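Local coordinates for protein SAWADEE HOMEODOMAIN HOMOLOG 1 (Arabidopsis thaliana, PDB 4IUP), which binds methylated histone H3 tails through its SAWADEE domain and associates with RNA polymerase IV in RNA-directed DNA methylation, at residues A[122-126]-A[127-131]. The protein carries 2 engineered substitutions. Sequence-based numbering, arbitrary orientation.
Sequences ESLGL and ERICR
Ile-129 meets two leucines with different branches. Its CG2 lies 3.7 Å from CD1 of Leu-124, whereas its CD1 faces CD1 of Leu-126 at 4.1 Å, those two chains crossing at about a right angle. A chi1 of 63° puts CG1 between the backbone N and the carbonyl carbon and brings it within 3.6 Å of the O of Leu-126. Two successive i to i+3 bonds define a short 3-10 turn: Arg-128 N to Gly-125 O (3.1 Å, N-H...O 164°) and Ile-129 N to Leu-126 O (3.3 Å). Cut back to an alanine, Ile-129 would lose both branches, and CD1 of Leu-124 and CD1 of Leu-126 would probably each lose this neighbour, with a gap between the two leucines.

Leu-124, Leu-126 and Ile-129 are buried, whereas Glu-127 is exposed and reaches Gly-125 through a water. Bent at chi2 (-74°), it curls back alongside Gly-125, and the water links its OE2 (2.7 Å) to Gly-125 N (2.9 Å). The extended chain of Arg-128 carries NH1 to a salt bridge with OE1 of Glu-82.

Within the SAWADEE domain the turn lies beside the zinc site, Leu-126 touching the zinc ligands Cys-68 and Cys-107. It joins strand 121-124, paired with strand 110-115, to strand 129-131, which runs between strands 56-62 and 76-83; Leu-124 and Ile-129 both pack on Cys-79 of strand 76-83.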
loop_
_atom_site.group_PDB
_atom_site.type_symbol
_atom_site.label_atom_id
_atom_site.label_comp_id
_atom_site.label_asym_id
_atom_site.label_seq_id
_atom_site.Cartn_x
_atom_site.Cartn_y
_atom_site.Cartn_z
ATOM N N GLU A 122 9.225 -8.147 -8.200
ATOM C CA GLU A 122 9.325 -9.158 -7.152
ATOM C C GLU A 122 8.113 -10.079 -7.237
ATOM O O GLU A 122 7.004 -9.622 -7.511
ATOM C CB GLU A 122 9.384 -8.494 -5.768
ATOM C CG GLU A 122 9.552 -9.468 -4.604
ATOM C CD GLU A 122 9.841 -8.793 -3.265
ATOM O OE1 GLU A 122 9.778 -7.545 -3.167
ATOM O OE2 GLU A 122 10.125 -9.530 -2.294
ATOM N N SER A 123 8.338 -11.374 -7.025
ATOM C CA SER A 123 7.254 -12.334 -6.920
ATOM C C SER A 123 6.764 -12.405 -5.473
ATOM O O SER A 123 7.530 -12.730 -4.570
ATOM C CB SER A 123 7.713 -13.709 -7.406
ATOM O OG SER A 123 7.980 -13.672 -8.797
ATOM N N LEU A 124 5.486 -12.091 -5.265
ATOM C CA LEU A 124 4.899 -12.039 -3.927
ATOM C C LEU A 124 3.700 -12.967 -3.794
ATOM O O LEU A 124 2.980 -13.225 -4.765
ATOM C CB LEU A 124 4.478 -10.604 -3.572
ATOM C CG LEU A 124 5.586 -9.543 -3.451
ATOM C CD1 LEU A 124 4.987 -8.173 -3.206
ATOM C CD2 LEU A 124 6.555 -9.896 -2.341
ATOM N N GLY A 125 3.492 -13.469 -2.583
ATOM C CA GLY A 125 2.278 -14.205 -2.268
ATOM C C GLY A 125 1.194 -13.247 -1.800
ATOM O O GLY A 125 1.457 -12.059 -1.516
ATOM N N LEU A 126 -0.026 -13.766 -1.707
ATOM C CA LEU A 126 -1.165 -12.970 -1.261
ATOM C C LEU A 126 -0.918 -12.364 0.127
ATOM O O LEU A 126 -1.422 -11.284 0.443
ATOM C CB LEU A 126 -2.450 -13.814 -1.248
ATOM C CG LEU A 126 -3.759 -13.014 -1.169
ATOM C CD1 LEU A 126 -3.945 -12.171 -2.428
ATOM C CD2 LEU A 126 -4.951 -13.943 -0.946
ATOM N N GLU A 127 -0.127 -13.056 0.938
ATOM C CA GLU A 127 0.119 -12.646 2.325
ATOM C C GLU A 127 1.009 -11.399 2.455
ATOM O O GLU A 127 1.212 -10.896 3.559
ATOM C CB GLU A 127 0.686 -13.821 3.140
ATOM C CG GLU A 127 2.184 -14.126 2.934
ATOM C CD GLU A 127 2.526 -14.795 1.603
ATOM O OE1 GLU A 127 1.618 -15.300 0.901
ATOM O OE2 GLU A 127 3.733 -14.823 1.265
ATOM N N ARG A 128 1.543 -10.915 1.334
ATOM C CA ARG A 128 2.378 -9.713 1.328
ATOM C C ARG A 128 1.802 -8.575 0.486
ATOM O O ARG A 128 2.480 -7.588 0.221
ATOM C CB ARG A 128 3.808 -10.043 0.873
ATOM C CG ARG A 128 4.535 -10.958 1.847
ATOM C CD ARG A 128 6.054 -10.880 1.766
ATOM N NE ARG A 128 6.616 -11.704 2.835
ATOM C CZ ARG A 128 7.820 -11.558 3.385
ATOM N NH1 ARG A 128 8.660 -10.610 2.972
ATOM N NH2 ARG A 128 8.185 -12.384 4.359
ATOM N N ILE A 129 0.551 -8.710 0.064
ATOM C CA ILE A 129 -0.073 -7.676 -0.751
ATOM C C ILE A 129 -1.459 -7.292 -0.219
ATOM O O ILE A 129 -2.187 -8.136 0.309
ATOM C CB ILE A 129 -0.113 -8.060 -2.263
ATOM C CG1 ILE A 129 -0.966 -9.311 -2.510
ATOM C CG2 ILE A 129 1.313 -8.258 -2.829
ATOM C CD1 ILE A 129 -1.081 -9.683 -3.995
ATOM N N CYS A 130 -1.802 -6.015 -0.346
ATOM C CA CYS A 130 -3.115 -5.509 0.068
ATOM C C CYS A 130 -3.769 -4.758 -1.077
ATOM O O CYS A 130 -3.086 -4.095 -1.851
ATOM C CB CYS A 130 -2.982 -4.571 1.266
ATOM S SG CYS A 130 -2.790 -5.409 2.858
ATOM N N ARG A 131 -5.091 -4.843 -1.174
ATOM C CA ARG A 131 -5.806 -4.216 -2.282
ATOM C C ARG A 131 -6.267 -2.806 -1.923
ATOM O O ARG A 131 -6.318 -2.443 -0.751
ATOM C CB ARG A 131 -6.994 -5.081 -2.734
ATOM C CG ARG A 131 -8.157 -5.151 -1.730
ATOM C CD ARG A 131 -9.381 -5.823 -2.346
ATOM N NE ARG A 131 -10.468 -5.969 -1.375
ATOM C CZ ARG A 131 -11.400 -5.045 -1.134
ATOM N NH1 ARG A 131 -11.401 -3.893 -1.798
ATOM N NH2 ARG A 131 -12.343 -5.276 -0.228
HETATM O O HOH W 1 5.385 -13.405 -0.331
#